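Local coordinates for protein fumarylacetoacetate hydrolase (Burkholderia xenovorans, PDB 5TI1) that probably hydrolyses fumarylacetoacetate to fumarate and acetoacetate, the last step of phenylalanine and tyrosine breakdown, in an active site that holds a magnesium ion, at residues P149-H160 and R368-S379; T229-N237 and E249-L257. All coordinates share one frame; numbering follows the deposited sequence.

Interaction 1 of 2, residues P149-H160 and R368-S379; sequences PGYTDFYSSKEH and RVGDLMGSGTIS. With MG (magnesium ion), chain K.
Ser157 OG is gripped across the contact and along its own chain: it accepts a capping bond from His160 N (3.1 Å, close to straight) and a weak, longer one from Ser379 N, and it is also bonded to a water that donates to Ser379 O. With the hydroxyl anti to its own backbone nitrogen, Ser157 can serve as N-cap of the helix that starts at Lys158. At the third residue of that helix, the His160 ring lies across the Thr377 side chain: Thr377 CB sits 3.4 Å from the centroid of the His160 ring and 11° off its normal, a CH-pi contact over the face. His160 is the predicted proton acceptor, and Tyr155 and Thr377 are predicted to bind substrate.

Upstream, strands 151-154 and 372-374 run parallel, their axes 16° apart, as neighbours in the mixed sheet of the FAH-family C-terminal domain. The shortest rung joins Gly374 N to Thr152 O (2.7 Å), with the donor in the carbonyl plane; Phe154 N reaches Gly374 O less squarely, tilted 34° from that plane. Tyr151 and Leu372 point the same way from this ladder, Tyr151 CD1 beside Leu372 CD2 at 3.8 Å. Asp153 leaves on the same face, where its OD2 binds the magnesium ion at 2.3 Å; Glu226, Glu228 and Asp260 complete the protein ligands. Asp153 OD1 comes close to the Gly374 backbone, which has no side chain to obstruct it.

At the far end Pro149 CB lies 3.2 Å above the Arg368 guanidinium plane, offset toward its rim. Asp371 OD2 accepts from Arg368 N at 2.8 Å, met from above the carboxylate plane, and also forms a salt bridge with Arg189 of the second subunit.

Interaction 2 of 2, residues T229-N237 and E249-L257; sequences TGFVIGAGN and EAHIFGMVL
The His251 ring meets the 229-237 chain with its edge: ND1 donates to Ala235 O at 2.9 Å, a bent bond (139° at the hydrogen) that reaches the carbonyl from above its plane, and more weakly to Gly236 O. A first torsion of -65° sets CG beside the backbone nitrogen, while NE2 is bonded to Asp247, so both ring nitrogens are engaged and the ring's rotation is fixed. His251 O takes two donors, Gly234 N at 2.6 Å and Ala235 N at 3.1 Å.

Phe231 and Ile252 meet at an angle. The phenyl group stands between its backbone nitrogen and carbonyl carbon (chi1 62°), and Phe231 CD1 lies 3.6 Å from Ile252 CD1; Ile252 CG2 packs against Phe231 CB, so both branches of the isoleucine touch the aromatic residue. On the same face, the modelled conformer of Met255 extends to its sulfur and then bends at the last torsion; its SD rests 3.6 Å from Thr229 CB. A second conformer is deposited, so this detail describes one state. Phe231 and Met255 both continue onto Met353 of helix 353-362. The opposite face carries Val256, whose CG2 approaches Gly230 O at 3.5 Å, and Val232; Phe253 turns its ring away to an edge-to-face stack with Trp105.

Gly230 and Val256 form a hydrogen-bonded pair, with Val256 N to Gly230 O at 2.8 Å, and Phe231 and Met255 the adjoining non-hydrogen-bonded pair. This alternation is characteristic of antiparallel pairing; here it joins strands 223-233 and 252-263, consecutive strands along the chain and neighbours in the mixed sheet of the FAH-family C-terminal domain.

In the fold
Interactions 1 and 2 are adjoining parts of one mixed sheet, their centres 11 Å apart: strand 372-374 lies between 151-154 and 223-233, and the latter pairs in turn with 252-263. Probable hydrogen bonds from Met373 N to Phe231 O (2.9 Å) and from Ser375 N to Thr229 O (2.8 Å) join them. Along the chain, interaction 2 is nested within the loop closed by interaction 1. The metal ties the strands together further, since Asp153 comes from interaction 1, whereas Glu226, Glu228 and Asp260 lie on the two strands of interaction 2 beyond its segments. Gly230 CA is about 10 Å from the magnesium ion, placing interaction 2 behind the coordination shell.

Interaction 1 of 2, residues P149-H160 and R368-S379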
loop_
_atom_site.group_PDB
_atom_site.type_symbol
_atom_site.label_atom_id
_atom_site.label_comp_id
_atom_site.label_asym_id
_atom_site.label_seq_id
_atom_site.Cartn_x
_atom_site.Cartn_y
_atom_site.Cartn_z
ATOM N N PRO B 149 -5.633 2.735 4.105
ATOM C CA PRO B 149 -5.042 1.390 4.181
ATOM C C PRO B 149 -4.273 1.019 2.925
ATOM O O PRO B 149 -3.233 0.345 3.008
ATOM C CB PRO B 149 -6.270 0.480 4.391
ATOM C CG PRO B 149 -7.378 1.395 4.841
ATOM C CD PRO B 149 -7.106 2.683 4.099
ATOM N N GLY B 150 -4.774 1.429 1.761
ATOM C CA GLY B 150 -4.158 1.176 0.472
ATOM C C GLY B 150 -4.427 2.304 -0.504
ATOM O O GLY B 150 -5.526 2.870 -0.535
ATOM N N TYR B 151 -3.424 2.636 -1.312
ATOM C CA TYR B 151 -3.533 3.655 -2.347
ATOM C C TYR B 151 -3.212 3.012 -3.692
ATOM O O TYR B 151 -2.137 2.432 -3.870
ATOM C CB TYR B 151 -2.606 4.845 -2.044
ATOM C CG TYR B 151 -2.325 5.765 -3.212
ATOM C CD1 TYR B 151 -3.345 6.190 -4.054
ATOM C CD2 TYR B 151 -1.022 6.226 -3.462
ATOM C CE1 TYR B 151 -3.088 7.045 -5.133
ATOM C CE2 TYR B 151 -0.755 7.068 -4.527
ATOM C CZ TYR B 151 -1.792 7.474 -5.359
ATOM O OH TYR B 151 -1.531 8.308 -6.419
ATOM N N THR B 152 -4.167 3.075 -4.608
ATOM C CA THR B 152 -4.055 2.532 -5.951
ATOM C C THR B 152 -4.170 3.680 -6.942
ATOM O O THR B 152 -4.975 4.594 -6.740
ATOM C CB THR B 152 -5.175 1.514 -6.218
ATOM O OG1 THR B 152 -5.072 0.420 -5.297
ATOM C CG2 THR B 152 -5.111 1.007 -7.651
ATOM N N ASP B 153 -3.392 3.635 -8.021
ATOM C CA ASP B 153 -3.455 4.699 -9.018
ATOM C C ASP B 153 -3.683 4.105 -10.400
ATOM O O ASP B 153 -3.000 3.155 -10.794
ATOM C CB ASP B 153 -2.190 5.554 -9.012
ATOM C CG ASP B 153 -2.368 6.852 -9.776
ATOM O OD1 ASP B 153 -3.512 7.377 -9.826
ATOM O OD2 ASP B 153 -1.363 7.331 -10.337
ATOM N N PHE B 154 -4.649 4.662 -11.123
ATOM C CA PHE B 154 -4.969 4.183 -12.448
ATOM C C PHE B 154 -4.344 5.108 -13.490
ATOM O O PHE B 154 -3.426 5.883 -13.189
ATOM C CB PHE B 154 -6.491 4.046 -12.578
ATOM C CG PHE B 154 -7.052 2.932 -11.743
ATOM C CD1 PHE B 154 -7.098 1.631 -12.241
ATOM C CD2 PHE B 154 -7.484 3.170 -10.444
ATOM C CE1 PHE B 154 -7.587 0.587 -11.463
ATOM C CE2 PHE B 154 -7.973 2.128 -9.656
ATOM C CZ PHE B 154 -8.022 0.835 -10.170
ATOM N N TYR B 155 -4.852 5.042 -14.718
ATOM C CA TYR B 155 -4.195 5.618 -15.882
ATOM C C TYR B 155 -5.247 5.819 -16.958
ATOM O O TYR B 155 -5.018 5.500 -18.125
ATOM C CB TYR B 155 -3.090 4.672 -16.358
ATOM C CG TYR B 155 -2.071 5.261 -17.301
ATOM C CD1 TYR B 155 -1.072 6.114 -16.838
ATOM C CD2 TYR B 155 -2.067 4.920 -18.642
ATOM C CE1 TYR B 155 -0.125 6.627 -17.693
ATOM C CE2 TYR B 155 -1.130 5.439 -19.511
ATOM C CZ TYR B 155 -0.158 6.290 -19.032
ATOM O OH TYR B 155 0.779 6.805 -19.894
ATOM N N SER B 156 -6.417 6.320 -16.568
ATOM C CA SER B 156 -7.635 6.069 -17.329
ATOM C C SER B 156 -8.040 7.238 -18.219
ATOM O O SER B 156 -9.212 7.331 -18.600
ATOM C CB SER B 156 -8.784 5.704 -16.385
ATOM O OG SER B 156 -8.543 4.479 -15.703
ATOM N N SER B 157 -7.104 8.123 -18.562
ATOM C CA SER B 157 -7.365 9.201 -19.514
ATOM C C SER B 157 -6.826 8.808 -20.884
ATOM O O SER B 157 -5.614 8.613 -21.046
ATOM C CB SER B 157 -6.731 10.514 -19.056
ATOM O OG SER B 157 -6.801 11.508 -20.071
ATOM N N LYS B 158 -7.726 8.700 -21.870
ATOM C CA LYS B 158 -7.288 8.370 -23.223
ATOM C C LYS B 158 -6.381 9.455 -23.789
ATOM O O LYS B 158 -5.374 9.154 -24.439
ATOM C CB LYS B 158 -8.492 8.145 -24.141
ATOM C CG LYS B 158 -8.107 7.552 -25.481
ATOM C CD LYS B 158 -9.332 7.137 -26.296
ATOM C CE LYS B 158 -8.927 6.449 -27.592
ATOM N NZ LYS B 158 -10.102 5.905 -28.346
ATOM N N GLU B 159 -6.719 10.725 -23.547
ATOM C CA GLU B 159 -5.901 11.826 -24.056
ATOM C C GLU B 159 -4.512 11.818 -23.430
ATOM O O GLU B 159 -3.510 12.106 -24.101
ATOM C CB GLU B 159 -6.598 13.165 -23.787
ATOM C CG GLU B 159 -7.953 13.355 -24.490
ATOM C CD GLU B 159 -9.120 12.725 -23.732
ATOM O OE1 GLU B 159 -8.878 11.886 -22.832
ATOM O OE2 GLU B 159 -10.282 13.070 -24.034
ATOM N N HIS B 160 -4.433 11.502 -22.140
ATOM C CA HIS B 160 -3.139 11.420 -21.475
ATOM C C HIS B 160 -2.317 10.256 -22.015
ATOM O O HIS B 160 -1.141 10.419 -22.363
ATOM C CB HIS B 160 -3.340 11.281 -19.969
ATOM C CG HIS B 160 -2.061 11.123 -19.211
ATOM N ND1 HIS B 160 -1.217 12.182 -18.953
ATOM C CD2 HIS B 160 -1.467 10.029 -18.677
ATOM C CE1 HIS B 160 -0.165 11.750 -18.281
ATOM N NE2 HIS B 160 -0.289 10.448 -18.104
ATOM N N ARG B 368 -10.704 -1.900 1.439
ATOM C CA ARG B 368 -10.978 -1.522 2.814
ATOM C C ARG B 368 -11.429 -0.070 2.859
ATOM O O ARG B 368 -11.024 0.750 2.029
ATOM C CB ARG B 368 -9.729 -1.707 3.695
ATOM C CG ARG B 368 -9.306 -3.164 3.835
ATOM C CD ARG B 368 -8.093 -3.337 4.734
ATOM N NE ARG B 368 -6.881 -2.926 4.036
ATOM C CZ ARG B 368 -5.648 -3.011 4.539
ATOM N NH1 ARG B 368 -5.451 -3.487 5.762
ATOM N NH2 ARG B 368 -4.609 -2.602 3.814
ATOM N N VAL B 369 -12.251 0.237 3.865
ATOM C CA VAL B 369 -12.698 1.603 4.116
ATOM C C VAL B 369 -11.490 2.518 4.222
ATOM O O VAL B 369 -10.525 2.208 4.929
ATOM C CB VAL B 369 -13.546 1.638 5.402
ATOM C CG1 VAL B 369 -13.776 3.063 5.864
ATOM C CG2 VAL B 369 -14.887 0.908 5.187
ATOM N N GLY B 370 -11.534 3.654 3.515
ATOM C CA GLY B 370 -10.432 4.601 3.521
ATOM C C GLY B 370 -9.418 4.418 2.410
ATOM O O GLY B 370 -8.546 5.283 2.245
ATOM N N ASP B 371 -9.473 3.303 1.670
ATOM C CA ASP B 371 -8.630 3.140 0.490
ATOM C C ASP B 371 -8.820 4.322 -0.466
ATOM O O ASP B 371 -9.912 4.887 -0.589
ATOM C CB ASP B 371 -8.963 1.841 -0.246
ATOM C CG ASP B 371 -8.325 0.602 0.381
ATOM O OD1 ASP B 371 -7.443 0.705 1.263
ATOM O OD2 ASP B 371 -8.718 -0.510 -0.029
ATOM N N LEU B 372 -7.744 4.678 -1.160
ATOM C CA LEU B 372 -7.703 5.825 -2.057
ATOM C C LEU B 372 -7.399 5.331 -3.462
ATOM O O LEU B 372 -6.435 4.584 -3.672
ATOM C CB LEU B 372 -6.632 6.821 -1.606
ATOM C CG LEU B 372 -6.423 8.086 -2.442
ATOM C CD1 LEU B 372 -7.643 8.987 -2.357
ATOM C CD2 LEU B 372 -5.164 8.809 -1.959
ATOM N N MET B 373 -8.206 5.751 -4.423
ATOM C CA MET B 373 -8.078 5.272 -5.794
ATOM C C MET B 373 -7.919 6.474 -6.716
ATOM O O MET B 373 -8.868 7.241 -6.925
ATOM C CB MET B 373 -9.281 4.392 -6.158
ATOM C CG MET B 373 -9.485 3.308 -5.100
ATOM S SD MET B 373 -9.920 1.700 -5.741
ATOM C CE MET B 373 -9.877 0.713 -4.245
ATOM N N GLY B 374 -6.709 6.647 -7.243
ATOM C CA GLY B 374 -6.429 7.785 -8.099
ATOM C C GLY B 374 -6.871 7.514 -9.528
ATOM O O GLY B 374 -6.694 6.420 -10.060
ATOM N N SER B 375 -7.443 8.541 -10.157
ATOM C CA SER B 375 -8.031 8.362 -11.479
ATOM C C SER B 375 -6.978 8.097 -12.547
ATOM O O SER B 375 -7.301 7.515 -13.587
ATOM C CB SER B 375 -8.844 9.604 -11.859
ATOM O OG SER B 375 -8.010 10.754 -11.881
ATOM N N GLY B 376 -5.736 8.490 -12.302
ATOM C CA GLY B 376 -4.797 8.745 -13.373
ATOM C C GLY B 376 -4.899 10.185 -13.848
ATOM O O GLY B 376 -5.910 10.858 -13.658
ATOM N N THR B 377 -3.809 10.666 -14.453
ATOM C CA THR B 377 -3.735 12.045 -14.947
ATOM C C THR B 377 -4.916 12.378 -15.845
ATOM O O THR B 377 -5.153 11.705 -16.845
ATOM C CB THR B 377 -2.440 12.276 -15.728
ATOM O OG1 THR B 377 -1.315 11.964 -14.908
ATOM C CG2 THR B 377 -2.350 13.739 -16.168
ATOM N N ILE B 378 -5.639 13.434 -15.499
ATOM C CA ILE B 378 -6.837 13.840 -16.225
ATOM C C ILE B 378 -6.436 14.856 -17.292
ATOM O O ILE B 378 -6.030 15.980 -16.979
ATOM C CB ILE B 378 -7.887 14.420 -15.273
ATOM C CG1 ILE B 378 -8.206 13.403 -14.175
ATOM C CG2 ILE B 378 -9.139 14.821 -16.052
ATOM C CD1 ILE B 378 -8.905 13.988 -12.974
ATOM N N SER B 379 -6.544 14.463 -18.555
ATOM C CA SER B 379 -6.216 15.339 -19.671
ATOM C C SER B 379 -7.404 15.442 -20.610
ATOM O O SER B 379 -8.064 14.436 -20.914
ATOM C CB SER B 379 -4.983 14.841 -20.427
ATOM O OG SER B 379 -3.816 15.088 -19.663
HETATM MG MG MG K . -0.588 9.112 -11.488
HETATM O O HOH W 1 -2.363 -1.058 5.193
HETATM O O HOH W 2 -4.820 9.051 -16.950
HETATM O O HOH W 3 -9.660 12.358 -19.839
#

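Interaction 2 of 2, residues T229-N237 and E249-L257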
loop_
_atom_site.group_PDB
_atom_site.type_symbol
_atom_site.label_atom_id
_atom_site.label_comp_id
_atom_site.label_asym_id
_atom_site.label_seq_id
_atom_site.Cartn_x
_atom_site.Cartn_y
_atom_site.Cartn_z
ATOM N N THR B 229 -8.172 13.001 -9.695
ATOM C CA THR B 229 -9.043 12.877 -8.539
ATOM C C THR B 229 -8.767 11.548 -7.842
ATOM O O THR B 229 -8.281 10.585 -8.444
ATOM C CB THR B 229 -10.517 12.931 -8.930
ATOM O OG1 THR B 229 -10.821 11.757 -9.673
ATOM C CG2 THR B 229 -10.821 14.177 -9.793
ATOM N N GLY B 230 -9.090 11.496 -6.558
ATOM C CA GLY B 230 -9.059 10.222 -5.863
ATOM C C GLY B 230 -10.403 9.947 -5.236
ATOM O O GLY B 230 -10.988 10.843 -4.618
ATOM N N PHE B 231 -10.932 8.742 -5.396
ATOM C CA PHE B 231 -12.131 8.401 -4.653
ATOM C C PHE B 231 -11.779 7.493 -3.483
ATOM O O PHE B 231 -10.767 6.789 -3.495
ATOM C CB PHE B 231 -13.214 7.780 -5.546
ATOM C CG PHE B 231 -12.847 6.475 -6.222
ATOM C CD1 PHE B 231 -13.202 5.253 -5.657
ATOM C CD2 PHE B 231 -12.250 6.467 -7.473
ATOM C CE1 PHE B 231 -12.936 4.051 -6.314
ATOM C CE2 PHE B 231 -11.984 5.262 -8.134
ATOM C CZ PHE B 231 -12.332 4.056 -7.551
ATOM N N VAL B 232 -12.609 7.553 -2.449
ATOM C CA VAL B 232 -12.327 6.931 -1.164
ATOM C C VAL B 232 -13.357 5.828 -0.935
ATOM O O VAL B 232 -14.562 6.055 -1.091
ATOM C CB VAL B 232 -12.340 7.984 -0.041
ATOM C CG1 VAL B 232 -12.319 7.335 1.321
ATOM C CG2 VAL B 232 -11.139 8.955 -0.200
ATOM N N ILE B 233 -12.874 4.630 -0.583
ATOM C CA ILE B 233 -13.741 3.471 -0.391
ATOM C C ILE B 233 -14.563 3.656 0.874
ATOM O O ILE B 233 -14.021 3.943 1.948
ATOM C CB ILE B 233 -12.914 2.173 -0.322
ATOM C CG1 ILE B 233 -12.287 1.864 -1.680
ATOM C CG2 ILE B 233 -13.805 0.985 0.084
ATOM C CD1 ILE B 233 -13.325 1.701 -2.805
ATOM N N GLY B 234 -15.879 3.469 0.757
ATOM C CA GLY B 234 -16.763 3.560 1.902
ATOM C C GLY B 234 -17.219 2.209 2.417
ATOM O O GLY B 234 -17.610 2.071 3.581
ATOM N N ALA B 235 -17.186 1.203 1.549
ATOM C CA ALA B 235 -17.504 -0.167 1.927
ATOM C C ALA B 235 -16.529 -1.079 1.201
ATOM O O ALA B 235 -16.339 -0.951 -0.014
ATOM C CB ALA B 235 -18.963 -0.524 1.577
ATOM N N GLY B 236 -15.904 -1.987 1.941
ATOM C CA GLY B 236 -14.875 -2.827 1.376
ATOM C C GLY B 236 -15.476 -4.043 0.699
ATOM O O GLY B 236 -16.685 -4.149 0.492
ATOM N N ASN B 237 -14.593 -4.967 0.324
ATOM C CA ASN B 237 -15.021 -6.267 -0.167
ATOM C C ASN B 237 -14.058 -7.322 0.366
ATOM O O ASN B 237 -12.883 -7.035 0.622
ATOM C CB ASN B 237 -15.101 -6.301 -1.703
ATOM C CG ASN B 237 -13.734 -6.207 -2.368
ATOM O OD1 ASN B 237 -13.063 -5.182 -2.296
ATOM N ND2 ASN B 237 -13.319 -7.284 -3.027
ATOM N N GLU B 249 -20.280 1.514 -7.430
ATOM C CA GLU B 249 -20.398 2.876 -6.905
ATOM C C GLU B 249 -20.940 2.892 -5.480
ATOM O O GLU B 249 -20.616 3.799 -4.702
ATOM C CB GLU B 249 -21.280 3.731 -7.822
ATOM C CG GLU B 249 -20.597 4.165 -9.110
ATOM C CD GLU B 249 -21.453 5.118 -9.934
ATOM O OE1 GLU B 249 -22.359 5.752 -9.358
ATOM O OE2 GLU B 249 -21.215 5.239 -11.154
ATOM N N ALA B 250 -21.736 1.887 -5.111
ATOM C CA ALA B 250 -22.237 1.796 -3.745
ATOM C C ALA B 250 -21.117 1.591 -2.730
ATOM O O ALA B 250 -21.328 1.818 -1.532
ATOM C CB ALA B 250 -23.257 0.661 -3.636
ATOM N N HIS B 251 -19.938 1.164 -3.176
ATOM C CA HIS B 251 -18.788 1.033 -2.291
ATOM C C HIS B 251 -18.003 2.327 -2.123
ATOM O O HIS B 251 -17.109 2.373 -1.274
ATOM C CB HIS B 251 -17.847 -0.062 -2.804
ATOM C CG HIS B 251 -18.445 -1.436 -2.770
ATOM N ND1 HIS B 251 -17.950 -2.447 -1.973
ATOM C CD2 HIS B 251 -19.505 -1.962 -3.426
ATOM C CE1 HIS B 251 -18.665 -3.545 -2.155
ATOM N NE2 HIS B 251 -19.618 -3.275 -3.030
ATOM N N ILE B 252 -18.322 3.379 -2.884
ATOM C CA ILE B 252 -17.531 4.611 -2.909
ATOM C C ILE B 252 -18.166 5.644 -1.985
ATOM O O ILE B 252 -19.373 5.908 -2.062
ATOM C CB ILE B 252 -17.402 5.161 -4.340
ATOM C CG1 ILE B 252 -16.775 4.112 -5.259
ATOM C CG2 ILE B 252 -16.582 6.454 -4.344
ATOM C CD1 ILE B 252 -16.568 4.593 -6.673
ATOM N N PHE B 253 -17.347 6.253 -1.127
ATOM C CA PHE B 253 -17.816 7.264 -0.184
ATOM C C PHE B 253 -17.788 8.671 -0.782
ATOM O O PHE B 253 -18.767 9.413 -0.686
ATOM C CB PHE B 253 -16.964 7.211 1.092
ATOM C CG PHE B 253 -17.241 8.327 2.059
ATOM C CD1 PHE B 253 -18.486 8.436 2.674
ATOM C CD2 PHE B 253 -16.249 9.261 2.368
ATOM C CE1 PHE B 253 -18.749 9.461 3.573
ATOM C CE2 PHE B 253 -16.497 10.296 3.265
ATOM C CZ PHE B 253 -17.753 10.396 3.871
ATOM N N GLY B 254 -16.673 9.058 -1.378
ATOM C CA GLY B 254 -16.551 10.406 -1.887
ATOM C C GLY B 254 -15.263 10.580 -2.660
ATOM O O GLY B 254 -14.570 9.609 -2.974
ATOM N N MET B 255 -14.926 11.847 -2.933
ATOM C CA MET B 255 -13.810 12.171 -3.808
ATOM C C MET B 255 -12.998 13.317 -3.224
ATOM O O MET B 255 -13.524 14.164 -2.492
ATOM C CB MET B 255 -14.305 12.550 -5.205
ATOM C CG MET B 255 -13.242 12.559 -6.272
ATOM S SD MET B 255 -13.963 13.013 -7.856
ATOM C CE MET B 255 -15.109 11.661 -8.122
ATOM N N VAL B 256 -11.707 13.327 -3.559
ATOM C CA VAL B 256 -10.791 14.414 -3.255
ATOM C C VAL B 256 -10.028 14.754 -4.533
ATOM O O VAL B 256 -10.058 14.014 -5.515
ATOM C CB VAL B 256 -9.806 14.056 -2.126
ATOM C CG1 VAL B 256 -10.550 13.832 -0.816
ATOM C CG2 VAL B 256 -8.972 12.838 -2.524
ATOM N N LEU B 257 -9.334 15.888 -4.506
ATOM C CA LEU B 257 -8.334 16.188 -5.523
ATOM C C LEU B 257 -7.017 15.517 -5.151
ATOM O O LEU B 257 -6.701 15.357 -3.974
ATOM C CB LEU B 257 -8.128 17.696 -5.654
ATOM C CG LEU B 257 -9.394 18.519 -5.953
ATOM C CD1 LEU B 257 -9.102 20.007 -5.891
ATOM C CD2 LEU B 257 -9.968 18.149 -7.298
#